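Local atomic coordinates of exoribonuclease II, mitochondrial (Candida glabrata, PDB entry 6F3H), a protein that degrades RNA from its 3' end as the nuclease component of the mitochondrial RNA degradosome, mtEXO, in which it is tightly coupled to a helicase. Residues S749-T754 with Y786-G791; A304-E309 with L355-L360; R486-I491 with S520-V525; T387-F392 with L516-N521. The protein carries 1 engineered substitution. One frame throughout, in Å; residues are numbered along the deposited sequence.

Overall arrangement
The four contacts fall into two groups. Interactions 3 and 4 share Ser520 and Asn521 and meet in one mixed sheet of the RNB region: interaction 4 adds the short edge strand 390-391 beside strand 505-519, and interaction 3 lies where strand 488-499 begins and strand 505-519 ends. Interactions 1 and 2, their centres about 18 Å apart, lie nearer the middle of the chain, a long helix against a C-terminal sheet and two interhelical loops. All four are partly buried; only in 3 and 4 are any touching residues exposed. Interaction 1 is van der Waals contact, 2 amide bonding and stacking, 3 a carbonyl and a ring edge, 4 backbone bonds plus an arginine.

Interaction 1: residues S749-T754 with Y786-G791; sequences SSTYWT and YSYARG
Thr751 and Thr754, one turn apart on helix 725-761, rest against Tyr788 in the loop entering strand 790-794, and Thr754 also against Ala789. This strand belongs to the C-terminal five-stranded sheet, consistent with the S1 (OB-fold) domain found in RNase II-type enzymes.

The contact across the interface is van der Waals in kind, with no hydrogen bond between the segments. Tyr788 has the largest share, laying its side chain across both threonines at about a right angle, and its backbone oxygen faces the methyl of Thr751. The methyl CG2 of Thr754 meets Ala789 CB at 3.5 Å and comes within 3.9 Å of Tyr786 CD2, approaching that ring obliquely.

The two threonine hydroxyls are satisfied within the helix. Thr751 OG1 bonds to Arg747 O, one turn back. Beyond the two segments, Tyr786 packs edge-to-face with Phe596, and Arg790 packs on an adenine base of the bound RNA.

With chi1 at -55°, Thr754 OG1 sits beside its own backbone N and reaches back to Ser750 O at 2.9 Å, a carbonyl that also accepts the backbone N of Thr754 at 2.7 Å.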
loop_
_atom_site.group_PDB
_atom_site.type_symbol
_atom_site.label_atom_id
_atom_site.label_comp_id
_atom_site.label_asym_id
_atom_site.label_seq_id
_atom_site.Cartn_x
_atom_site.Cartn_y
_atom_site.Cartn_z
ATOM N N SER A 749 -2.550 -11.510 -3.360
ATOM C CA SER A 749 -3.740 -12.359 -3.343
ATOM C C SER A 749 -4.443 -12.417 -4.691
ATOM O O SER A 749 -4.854 -13.490 -5.149
ATOM C CB SER A 749 -4.732 -11.846 -2.320
ATOM O OG SER A 749 -5.816 -12.746 -2.288
ATOM N N SER A 750 -4.633 -11.271 -5.320
ATOM C CA SER A 750 -5.328 -11.272 -6.592
ATOM C C SER A 750 -4.541 -12.035 -7.632
ATOM O O SER A 750 -5.106 -12.801 -8.415
ATOM C CB SER A 750 -5.574 -9.841 -7.021
ATOM O OG SER A 750 -6.430 -9.184 -6.096
ATOM N N THR A 751 -3.231 -11.842 -7.653
ATOM C CA THR A 751 -2.357 -12.697 -8.451
ATOM C C THR A 751 -2.594 -14.167 -8.159
ATOM O O THR A 751 -2.707 -14.983 -9.078
ATOM C CB THR A 751 -0.922 -12.343 -8.198
ATOM O OG1 THR A 751 -0.754 -10.954 -8.474
ATOM C CG2 THR A 751 -0.087 -13.106 -9.111
ATOM N N TYR A 752 -2.621 -14.536 -6.873
ATOM C CA TYR A 752 -2.832 -15.935 -6.537
ATOM C C TYR A 752 -4.064 -16.441 -7.235
ATOM O O TYR A 752 -4.040 -17.510 -7.843
ATOM C CB TYR A 752 -2.967 -16.109 -5.028
ATOM C CG TYR A 752 -3.537 -17.444 -4.562
ATOM C CD1 TYR A 752 -2.824 -18.631 -4.717
ATOM C CD2 TYR A 752 -4.761 -17.514 -3.924
ATOM C CE1 TYR A 752 -3.337 -19.853 -4.260
ATOM C CE2 TYR A 752 -5.278 -18.736 -3.468
ATOM C CZ TYR A 752 -4.578 -19.885 -3.638
ATOM O OH TYR A 752 -5.186 -21.020 -3.155
ATOM N N TRP A 753 -5.131 -15.634 -7.233
ATOM C CA TRP A 753 -6.402 -16.050 -7.812
ATOM C C TRP A 753 -6.407 -15.948 -9.335
ATOM O O TRP A 753 -6.990 -16.804 -10.009
ATOM C CB TRP A 753 -7.544 -15.239 -7.215
ATOM C CG TRP A 753 -7.809 -15.544 -5.773
ATOM C CD1 TRP A 753 -7.582 -14.716 -4.723
ATOM C CD2 TRP A 753 -8.329 -16.766 -5.214
ATOM N NE1 TRP A 753 -7.954 -15.329 -3.547
ATOM C CE2 TRP A 753 -8.404 -16.589 -3.822
ATOM C CE3 TRP A 753 -8.743 -17.979 -5.755
ATOM C CZ2 TRP A 753 -8.869 -17.575 -2.964
ATOM C CZ3 TRP A 753 -9.210 -18.962 -4.897
ATOM C CH2 TRP A 753 -9.265 -18.753 -3.518
ATOM N N THR A 754 -5.825 -14.895 -9.904
ATOM C CA THR A 754 -5.644 -14.876 -11.350
ATOM C C THR A 754 -5.016 -16.172 -11.819
ATOM O O THR A 754 -5.538 -16.838 -12.717
ATOM C CB THR A 754 -4.746 -13.721 -11.762
ATOM O OG1 THR A 754 -5.278 -12.508 -11.246
ATOM C CG2 THR A 754 -4.667 -13.633 -13.264
ATOM N N TYR A 786 -5.601 -9.764 -18.327
ATOM C CA TYR A 786 -5.567 -9.847 -16.873
ATOM C C TYR A 786 -4.520 -8.906 -16.314
ATOM O O TYR A 786 -3.363 -8.925 -16.746
ATOM C CB TYR A 786 -5.245 -11.236 -16.359
ATOM C CG TYR A 786 -6.126 -12.340 -16.837
ATOM C CD1 TYR A 786 -5.910 -12.956 -18.067
ATOM C CD2 TYR A 786 -7.183 -12.774 -16.053
ATOM C CE1 TYR A 786 -6.722 -13.989 -18.480
ATOM C CE2 TYR A 786 -7.993 -13.791 -16.454
ATOM C CZ TYR A 786 -7.764 -14.395 -17.662
ATOM O OH TYR A 786 -8.604 -15.410 -18.037
ATOM N N SER A 787 -4.896 -8.170 -15.278
ATOM C CA SER A 787 -3.962 -7.224 -14.696
ATOM C C SER A 787 -2.924 -7.905 -13.804
ATOM O O SER A 787 -1.767 -7.471 -13.771
ATOM C CB SER A 787 -4.741 -6.166 -13.913
ATOM O OG SER A 787 -5.503 -5.340 -14.782
ATOM N N TYR A 788 -3.298 -8.981 -13.103
ATOM C CA TYR A 788 -2.440 -9.603 -12.100
ATOM C C TYR A 788 -1.820 -10.896 -12.577
ATOM O O TYR A 788 -1.306 -11.672 -11.773
ATOM C CB TYR A 788 -3.229 -9.852 -10.822
ATOM C CG TYR A 788 -3.639 -8.561 -10.190
ATOM C CD1 TYR A 788 -2.755 -7.492 -10.120
ATOM C CD2 TYR A 788 -4.916 -8.399 -9.686
ATOM C CE1 TYR A 788 -3.130 -6.296 -9.542
ATOM C CE2 TYR A 788 -5.310 -7.217 -9.100
ATOM C CZ TYR A 788 -4.417 -6.162 -9.029
ATOM O OH TYR A 788 -4.817 -4.972 -8.450
ATOM N N ALA A 789 -1.865 -11.141 -13.862
ATOM C CA ALA A 789 -1.143 -12.231 -14.468
ATOM C C ALA A 789 0.091 -11.595 -15.086
ATOM O O ALA A 789 0.083 -11.190 -16.248
ATOM C CB ALA A 789 -1.996 -12.956 -15.497
ATOM N N ARG A 790 1.132 -11.432 -14.276
ATOM C CA ARG A 790 2.437 -10.980 -14.743
ATOM C C ARG A 790 3.430 -12.135 -14.671
ATOM O O ARG A 790 3.494 -12.842 -13.659
ATOM C CB ARG A 790 2.943 -9.799 -13.921
ATOM C CG ARG A 790 2.448 -8.473 -14.397
ATOM C CD ARG A 790 2.342 -7.509 -13.236
ATOM N NE ARG A 790 1.835 -6.193 -13.636
ATOM C CZ ARG A 790 2.562 -5.243 -14.229
ATOM N NH1 ARG A 790 3.857 -5.432 -14.493
ATOM N NH2 ARG A 790 1.993 -4.087 -14.548
ATOM N N GLY A 791 4.182 -12.345 -15.748
ATOM C CA GLY A 791 5.136 -13.437 -15.775
ATOM C C GLY A 791 6.479 -13.103 -16.395
ATOM O O GLY A 791 6.874 -11.935 -16.454
#

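Interaction 2: residues A304-E309 with L355-L360; sequences AGNIEE and LGNWDL
Ala304 and Asn357 bring two irregular segments together, their CA atoms 4.9 Å apart. The first leaves helix 293-303 through a Schellman motif, in which Gly305 takes a positive phi. The second comes out of a short 3-10 turn and bends at Asn357, whose OD1 accepts the backbone N of Asp359 at 2.8 Å to close an Asx turn.

Asn306 carries most of the side-chain contact. Its amide lies flat on the indole of Trp358, the two planes 9° apart, with CG 3.3 Å above the ring, and its CB makes a CH-pi contact over the six-membered part. Within that stack both ends of the amide bond to backbone: OD1 accepts Trp358 N at 2.7 Å, and ND2 gives Gly356 O a nearly straight bond of 3.2 Å (173° at the hydrogen). These bonds would fix the rotation of the amide, and Asp301 OD1 accepts weakly from ND2. Asn357 carries its CG anti to the backbone N (chi1 -173°), which lets ND2 turn back and donate to Ala304 O at 2.9 Å.

Ile307 packs on Leu298 of helix 293-303, Asn357 and Leu360 touch Phe745 of helix 725-761, and Asp359 OD2 bonds to Tyr235 OH of strand 231-237.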
loop_
_atom_site.group_PDB
_atom_site.type_symbol
_atom_site.label_atom_id
_atom_site.label_comp_id
_atom_site.label_asym_id
_atom_site.label_seq_id
_atom_site.Cartn_x
_atom_site.Cartn_y
_atom_site.Cartn_z
ATOM N N ALA A 304 2.588 -18.988 3.453
ATOM C CA ALA A 304 2.111 -17.664 3.795
ATOM C C ALA A 304 3.154 -16.581 3.592
ATOM O O ALA A 304 2.792 -15.405 3.558
ATOM C CB ALA A 304 1.660 -17.670 5.237
ATOM N N GLY A 305 4.421 -16.940 3.426
ATOM C CA GLY A 305 5.482 -15.967 3.247
ATOM C C GLY A 305 6.102 -15.436 4.517
ATOM O O GLY A 305 6.819 -14.431 4.463
ATOM N N ASN A 306 5.862 -16.086 5.656
ATOM C CA ASN A 306 6.385 -15.614 6.931
ATOM C C ASN A 306 7.843 -15.988 7.172
ATOM O O ASN A 306 8.547 -15.269 7.885
ATOM C CB ASN A 306 5.561 -16.188 8.065
ATOM C CG ASN A 306 4.189 -15.619 8.126
ATOM O OD1 ASN A 306 3.964 -14.440 7.842
ATOM N ND2 ASN A 306 3.241 -16.462 8.482
ATOM N N ILE A 307 8.314 -17.104 6.634
ATOM C CA ILE A 307 9.647 -17.575 6.989
ATOM C C ILE A 307 10.454 -17.801 5.735
ATOM O O ILE A 307 11.510 -18.441 5.780
ATOM C CB ILE A 307 9.597 -18.881 7.796
ATOM C CG1 ILE A 307 8.792 -19.913 7.014
ATOM C CG2 ILE A 307 9.029 -18.649 9.172
ATOM C CD1 ILE A 307 8.857 -21.264 7.591
ATOM N N GLU A 308 9.965 -17.284 4.609
ATOM C CA GLU A 308 10.644 -17.511 3.344
ATOM C C GLU A 308 12.074 -16.964 3.355
ATOM O O GLU A 308 12.824 -17.238 2.416
ATOM C CB GLU A 308 9.809 -16.926 2.194
ATOM N N GLU A 309 12.489 -16.239 4.400
ATOM C CA GLU A 309 13.835 -15.677 4.467
ATOM C C GLU A 309 14.786 -16.424 5.411
ATOM O O GLU A 309 15.929 -15.987 5.567
ATOM C CB GLU A 309 13.760 -14.196 4.898
ATOM N N LEU A 355 -3.302 -15.481 3.528
ATOM C CA LEU A 355 -4.041 -14.944 4.649
ATOM C C LEU A 355 -3.353 -15.232 5.965
ATOM O O LEU A 355 -3.647 -14.577 6.964
ATOM C CB LEU A 355 -5.443 -15.535 4.641
ATOM C CG LEU A 355 -5.985 -15.405 3.216
ATOM C CD1 LEU A 355 -7.358 -16.018 3.081
ATOM C CD2 LEU A 355 -6.002 -13.935 2.815
ATOM N N GLY A 356 -2.450 -16.187 5.993
ATOM C CA GLY A 356 -1.663 -16.437 7.174
ATOM C C GLY A 356 -0.519 -15.480 7.404
ATOM O O GLY A 356 0.187 -15.606 8.407
ATOM N N ASN A 357 -0.287 -14.537 6.498
ATOM C CA ASN A 357 0.926 -13.748 6.581
ATOM C C ASN A 357 0.859 -12.794 7.774
ATOM O O ASN A 357 -0.163 -12.139 8.015
ATOM C CB ASN A 357 1.128 -13.015 5.266
ATOM C CG ASN A 357 2.430 -12.314 5.224
ATOM O OD1 ASN A 357 2.673 -11.444 6.049
ATOM N ND2 ASN A 357 3.302 -12.691 4.289
ATOM N N TRP A 358 1.980 -12.695 8.500
ATOM C CA TRP A 358 1.994 -11.952 9.756
ATOM C C TRP A 358 1.924 -10.459 9.519
ATOM O O TRP A 358 1.373 -9.724 10.340
ATOM C CB TRP A 358 3.252 -12.277 10.562
ATOM C CG TRP A 358 3.338 -13.709 11.015
ATOM C CD1 TRP A 358 2.299 -14.543 11.275
ATOM C CD2 TRP A 358 4.530 -14.473 11.265
ATOM N NE1 TRP A 358 2.759 -15.782 11.667
ATOM C CE2 TRP A 358 4.127 -15.762 11.667
ATOM C CE3 TRP A 358 5.898 -14.194 11.181
ATOM C CZ2 TRP A 358 5.043 -16.769 11.992
ATOM C CZ3 TRP A 358 6.804 -15.194 11.497
ATOM C CH2 TRP A 358 6.375 -16.463 11.901
ATOM N N ASP A 359 2.472 -10.000 8.404
ATOM C CA ASP A 359 2.516 -8.578 8.109
ATOM C C ASP A 359 1.179 -8.103 7.555
ATOM O O ASP A 359 0.706 -7.015 7.898
ATOM C CB ASP A 359 3.672 -8.335 7.146
ATOM C CG ASP A 359 5.020 -8.665 7.784
ATOM O OD1 ASP A 359 5.117 -8.718 9.037
ATOM O OD2 ASP A 359 5.973 -8.950 7.032
ATOM N N LEU A 360 0.541 -8.930 6.722
ATOM C CA LEU A 360 -0.843 -8.687 6.353
ATOM C C LEU A 360 -1.685 -8.523 7.599
ATOM O O LEU A 360 -2.536 -7.631 7.675
ATOM C CB LEU A 360 -1.359 -9.851 5.532
ATOM C CG LEU A 360 -2.791 -9.701 5.067
ATOM C CD1 LEU A 360 -2.894 -8.427 4.263
ATOM C CD2 LEU A 360 -3.172 -10.911 4.233
#

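Interaction 3: residues R486-I491 with S520-V525; sequences RKTETI and SNFPKV
Thr488 and Phe522 meet at the end of an antiparallel strand pair in the RNB-domain sheet, where strand 488-499 begins and strand 505-519 has just given way to loop. Near the end of the pair, Thr488 N probably bonds to Val519 O. From there Ser520 and Phe522 continue past Arg486.

The phenyl ring of Phe522 turns its edge, not a face, to the threonine. Thr488 CB lies in the ring plane at 3.9 Å from Phe522 CZ, with Thr488 OG1 at 3.8 Å from Phe522 CE2 and CG2 farther along the same edge, by CZ. The two side chains cross obliquely.

Ser520 contributes its backbone and CB: its CA makes a CA-H...O contact of 3.5 Å with Arg486 O, and CB lies equally near the same oxygen. That oxygen also receives the hydroxyl of Thr488, OG1 to Arg486 O 2.7 Å, the donor standing well above the carbonyl plane. Chi1 of -71° in Thr488 places OG1 beside its own backbone N, where it can turn back to this carbonyl two residues earlier.

Ser520 is further tied by a backbone bond to Asp485, and the side chain of Phe522 lies about 9 Å from that of Asp410, a magnesium ligand. The hydroxyl that holds the carbonyl thus belongs to the threonine that meets the ring edge. One carbonyl takes both a short hydroxyl bond from its own segment and a weak CA-H contact from the other, and no classical hydrogen bond links the two segments.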
loop_
_atom_site.group_PDB
_atom_site.type_symbol
_atom_site.label_atom_id
_atom_site.label_comp_id
_atom_site.label_asym_id
_atom_site.label_seq_id
_atom_site.Cartn_x
_atom_site.Cartn_y
_atom_site.Cartn_z
ATOM N N ARG A 486 -33.100 8.746 8.117
ATOM C CA ARG A 486 -32.484 8.698 9.424
ATOM C C ARG A 486 -31.664 9.941 9.579
ATOM O O ARG A 486 -30.838 10.230 8.717
ATOM C CB ARG A 486 -31.612 7.507 9.628
ATOM C CG ARG A 486 -32.323 6.211 9.341
ATOM C CD ARG A 486 -32.080 4.966 10.278
ATOM N NE ARG A 486 -33.335 4.135 10.307
ATOM C CZ ARG A 486 -34.415 4.057 11.122
ATOM N NH1 ARG A 486 -34.576 4.663 12.307
ATOM N NH2 ARG A 486 -35.404 3.263 10.704
ATOM N N LYS A 487 -31.884 10.657 10.676
ATOM C CA LYS A 487 -31.113 11.859 10.921
ATOM C C LYS A 487 -29.656 11.409 11.057
ATOM O O LYS A 487 -29.333 10.510 11.844
ATOM C CB LYS A 487 -31.666 12.605 12.136
ATOM C CG LYS A 487 -30.841 12.550 13.371
ATOM C CD LYS A 487 -31.073 13.762 14.224
ATOM C CE LYS A 487 -30.136 13.750 15.418
ATOM N NZ LYS A 487 -29.999 15.095 16.047
ATOM N N THR A 488 -28.810 11.940 10.182
ATOM C CA THR A 488 -27.491 11.382 9.917
ATOM C C THR A 488 -26.459 12.499 9.898
ATOM O O THR A 488 -26.501 13.380 9.033
ATOM C CB THR A 488 -27.494 10.625 8.589
ATOM O OG1 THR A 488 -28.245 9.413 8.751
ATOM C CG2 THR A 488 -26.085 10.299 8.153
ATOM N N GLU A 489 -25.561 12.469 10.875
ATOM C CA GLU A 489 -24.544 13.495 11.031
ATOM C C GLU A 489 -23.510 13.415 9.926
ATOM O O GLU A 489 -23.095 12.333 9.508
ATOM C CB GLU A 489 -23.862 13.363 12.382
ATOM C CG GLU A 489 -24.778 12.876 13.482
ATOM C CD GLU A 489 -24.259 13.251 14.857
ATOM O OE1 GLU A 489 -23.709 14.371 14.993
ATOM O OE2 GLU A 489 -24.391 12.433 15.798
ATOM N N THR A 490 -23.091 14.571 9.447
ATOM C CA THR A 490 -22.118 14.612 8.385
ATOM C C THR A 490 -21.101 15.660 8.723
ATOM O O THR A 490 -21.269 16.450 9.655
ATOM C CB THR A 490 -22.690 15.010 7.031
ATOM O OG1 THR A 490 -22.786 16.438 6.991
ATOM C CG2 THR A 490 -24.026 14.422 6.841
ATOM N N ILE A 491 -20.081 15.698 7.887
ATOM C CA ILE A 491 -19.266 16.873 7.699
ATOM C C ILE A 491 -19.462 17.284 6.258
ATOM O O ILE A 491 -19.157 16.511 5.346
ATOM C CB ILE A 491 -17.786 16.603 7.979
ATOM C CG1 ILE A 491 -17.592 16.145 9.423
ATOM C CG2 ILE A 491 -16.984 17.855 7.733
ATOM C CD1 ILE A 491 -16.113 16.182 9.878
ATOM N N SER A 520 -31.144 13.545 5.816
ATOM C CA SER A 520 -31.932 12.353 6.091
ATOM C C SER A 520 -32.628 11.836 4.851
ATOM O O SER A 520 -33.203 10.747 4.871
ATOM C CB SER A 520 -32.956 12.631 7.186
ATOM O OG SER A 520 -33.434 13.964 7.094
ATOM N N ASN A 521 -32.573 12.577 3.760
ATOM C CA ASN A 521 -33.251 12.144 2.551
ATOM C C ASN A 521 -32.197 11.571 1.628
ATOM O O ASN A 521 -31.473 12.316 0.972
ATOM C CB ASN A 521 -33.988 13.301 1.898
ATOM C CG ASN A 521 -34.755 12.879 0.658
ATOM O OD1 ASN A 521 -35.092 11.699 0.483
ATOM N ND2 ASN A 521 -35.031 13.842 -0.214
ATOM N N PHE A 522 -32.141 10.244 1.552
ATOM C CA PHE A 522 -31.141 9.517 0.760
ATOM C C PHE A 522 -31.810 8.722 -0.358
ATOM O O PHE A 522 -32.272 7.593 -0.122
ATOM C CB PHE A 522 -30.338 8.544 1.622
ATOM C CG PHE A 522 -29.483 9.170 2.684
ATOM C CD1 PHE A 522 -28.414 10.001 2.366
ATOM C CD2 PHE A 522 -29.726 8.863 4.020
ATOM C CE1 PHE A 522 -27.627 10.540 3.372
ATOM C CE2 PHE A 522 -28.947 9.394 5.012
ATOM C CZ PHE A 522 -27.893 10.228 4.687
ATOM N N PRO A 523 -31.845 9.233 -1.590
ATOM C CA PRO A 523 -32.290 8.414 -2.729
ATOM C C PRO A 523 -31.444 7.146 -2.945
ATOM O O PRO A 523 -30.208 7.168 -2.856
ATOM C CB PRO A 523 -32.171 9.383 -3.907
ATOM C CG PRO A 523 -32.386 10.715 -3.289
ATOM C CD PRO A 523 -31.717 10.656 -1.956
ATOM N N LYS A 524 -32.130 6.024 -3.225
ATOM C CA LYS A 524 -31.474 4.734 -3.446
ATOM C C LYS A 524 -30.829 4.677 -4.825
ATOM O O LYS A 524 -31.531 4.674 -5.841
ATOM C CB LYS A 524 -32.477 3.594 -3.300
ATOM N N VAL A 525 -29.499 4.545 -4.861
ATOM C CA VAL A 525 -28.749 4.728 -6.098
ATOM C C VAL A 525 -27.517 3.845 -6.096
ATOM O O VAL A 525 -26.892 3.601 -5.062
ATOM C CB VAL A 525 -28.331 6.199 -6.317
ATOM C CG1 VAL A 525 -29.467 6.960 -6.894
ATOM C CG2 VAL A 525 -27.871 6.828 -5.004
#

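Interaction 4: residues T387-F392 with L516-N521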
loop_
_atom_site.group_PDB
_atom_site.type_symbol
_atom_site.label_atom_id
_atom_site.label_comp_id
_atom_site.label_asym_id
_atom_site.label_seq_id
_atom_site.Cartn_x
_atom_site.Cartn_y
_atom_site.Cartn_z
ATOM N N THR A 387 -23.123 18.458 18.480
ATOM C CA THR A 387 -24.476 18.699 18.969
ATOM C C THR A 387 -25.044 20.072 18.483
ATOM O O THR A 387 -26.141 20.475 18.879
ATOM C CB THR A 387 -24.504 18.598 20.519
ATOM N N ASP A 388 -24.306 20.752 17.591
ATOM C CA ASP A 388 -24.646 22.089 17.060
ATOM C C ASP A 388 -24.471 22.128 15.532
ATOM O O ASP A 388 -23.647 22.843 14.964
ATOM C CB ASP A 388 -23.809 23.150 17.780
ATOM C CG ASP A 388 -24.228 24.579 17.440
ATOM O OD1 ASP A 388 -24.637 24.843 16.292
ATOM O OD2 ASP A 388 -24.196 25.438 18.349
ATOM N N ARG A 389 -25.261 21.337 14.830
ATOM C CA ARG A 389 -25.023 21.053 13.425
ATOM C C ARG A 389 -26.088 21.658 12.521
ATOM O O ARG A 389 -27.283 21.574 12.819
ATOM C CB ARG A 389 -25.007 19.542 13.244
ATOM C CG ARG A 389 -24.353 18.843 14.406
ATOM C CD ARG A 389 -24.466 17.358 14.264
ATOM N NE ARG A 389 -23.586 16.852 13.229
ATOM C CZ ARG A 389 -22.299 16.608 13.422
ATOM N NH1 ARG A 389 -21.751 16.841 14.610
ATOM N NH2 ARG A 389 -21.564 16.139 12.428
ATOM N N TYR A 390 -25.659 22.244 11.401
ATOM C CA TYR A 390 -26.597 22.701 10.372
ATOM C C TYR A 390 -27.450 21.556 9.818
ATOM O O TYR A 390 -26.927 20.492 9.494
ATOM C CB TYR A 390 -25.808 23.344 9.242
ATOM C CG TYR A 390 -26.658 23.855 8.110
ATOM C CD1 TYR A 390 -27.105 23.006 7.102
ATOM C CD2 TYR A 390 -27.013 25.194 8.040
ATOM C CE1 TYR A 390 -27.884 23.476 6.063
ATOM C CE2 TYR A 390 -27.787 25.675 7.001
ATOM C CZ TYR A 390 -28.214 24.813 6.017
ATOM O OH TYR A 390 -28.976 25.294 4.985
ATOM N N ASP A 391 -28.763 21.768 9.672
ATOM C CA ASP A 391 -29.632 20.744 9.094
ATOM C C ASP A 391 -30.050 21.109 7.676
ATOM O O ASP A 391 -30.663 22.157 7.451
ATOM C CB ASP A 391 -30.886 20.486 9.930
ATOM C CG ASP A 391 -31.599 19.173 9.523
ATOM O OD1 ASP A 391 -31.654 18.862 8.310
ATOM O OD2 ASP A 391 -32.082 18.425 10.410
ATOM N N PHE A 392 -29.782 20.194 6.742
ATOM C CA PHE A 392 -30.136 20.323 5.338
ATOM C C PHE A 392 -31.554 19.847 5.063
ATOM O O PHE A 392 -32.043 19.966 3.934
ATOM C CB PHE A 392 -29.137 19.534 4.497
ATOM C CG PHE A 392 -27.715 20.029 4.622
ATOM C CD1 PHE A 392 -26.871 19.532 5.627
ATOM C CD2 PHE A 392 -27.218 21.002 3.752
ATOM C CE1 PHE A 392 -25.541 20.002 5.764
ATOM C CE2 PHE A 392 -25.901 21.470 3.866
ATOM C CZ PHE A 392 -25.058 20.972 4.869
ATOM N N LEU A 516 -20.607 21.163 10.102
ATOM C CA LEU A 516 -21.117 19.911 10.646
ATOM C C LEU A 516 -22.602 19.874 10.360
ATOM O O LEU A 516 -23.326 20.752 10.825
ATOM C CB LEU A 516 -20.877 19.816 12.151
ATOM C CG LEU A 516 -19.448 19.904 12.724
ATOM C CD1 LEU A 516 -19.459 19.678 14.238
ATOM C CD2 LEU A 516 -18.434 18.972 12.044
ATOM N N GLY A 517 -23.059 18.887 9.595
ATOM C CA GLY A 517 -24.441 18.922 9.159
ATOM C C GLY A 517 -25.337 17.777 9.593
ATOM O O GLY A 517 -24.955 16.964 10.441
ATOM N N ILE A 518 -26.555 17.736 9.041
ATOM C CA ILE A 518 -27.488 16.630 9.206
ATOM C C ILE A 518 -28.221 16.489 7.888
ATOM O O ILE A 518 -28.497 17.475 7.199
ATOM C CB ILE A 518 -28.516 16.817 10.349
ATOM C CG1 ILE A 518 -27.837 17.039 11.684
ATOM C CG2 ILE A 518 -29.449 15.614 10.486
ATOM C CD1 ILE A 518 -28.791 17.508 12.749
ATOM N N VAL A 519 -28.537 15.252 7.540
ATOM C CA VAL A 519 -29.227 14.940 6.304
ATOM C C VAL A 519 -30.098 13.738 6.606
ATOM O O VAL A 519 -29.850 13.000 7.558
ATOM C CB VAL A 519 -28.230 14.617 5.173
ATOM C CG1 VAL A 519 -27.335 15.802 4.864
ATOM C CG2 VAL A 519 -27.400 13.439 5.574
ATOM N N SER A 520 -31.144 13.545 5.816
ATOM C CA SER A 520 -31.932 12.353 6.091
ATOM C C SER A 520 -32.628 11.836 4.851
ATOM O O SER A 520 -33.203 10.747 4.871
ATOM C CB SER A 520 -32.956 12.631 7.186
ATOM O OG SER A 520 -33.434 13.964 7.094
ATOM N N ASN A 521 -32.573 12.577 3.760
ATOM C CA ASN A 521 -33.251 12.144 2.551
ATOM C C ASN A 521 -32.197 11.571 1.628
ATOM O O ASN A 521 -31.473 12.316 0.972
ATOM C CB ASN A 521 -33.988 13.301 1.898
ATOM C CG ASN A 521 -34.755 12.879 0.658
ATOM O OD1 ASN A 521 -35.092 11.699 0.483
ATOM N ND2 ASN A 521 -35.031 13.842 -0.214
HETATM O O HOH W 1 -32.239 16.187 7.785
#
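Arg389 spreads its guanidinium over Leu516, whose CB lies 3.7 Å from one face and near its centre, while Gly517 O sits at the edge in the guanidinium plane. There NE donates to Gly517 O at 3.1 Å with a fairly straight angle of 162°; the chain is bent at chi3 (73°) to bring NE back over the strand. Glu489 shares that nitrogen in a salt bridge. The Phe392 ring has Tyr390 CD1 over one face, and toward its edge lie Ile518 O, in plane, and Gly517 CA, 3.7 Å from Phe392 CE1. His425 and His427 add edge-to-face contacts from elsewhere in the sheet, and Tyr390 makes a cation-pi contact with Arg515.

Strand 390-391 runs loosely alongside strand 505-519, in the parallel sense, as a weakly bonded edge strand of the mixed RNB-domain sheet. The Phe392 N bond to Ile518 O (3.0 Å, 166°) is sound; the bonds of Tyr390 N to Leu516 O and Ile518 N to Tyr390 O are bent and weak. Phe392 and Val519 then lie side by side, CD1 to CG1 3.8 Å, pointing the same way.

Farther along, a water bridges Asp391 OD1 (2.8 Å) and Ser520 OG, just past the strand end, donating to the first and accepting from the second. The same carboxylate oxygen takes Gly393 N, and OD2 rests against Ile518 CG2.

With the strand bonds largely weak, side-chain contacts probably add to the attachment: the arginine ties together a backbone carbonyl and a carboxylate, and its charge is probably offset by Glu489, with Asp430 a longer, weak partner.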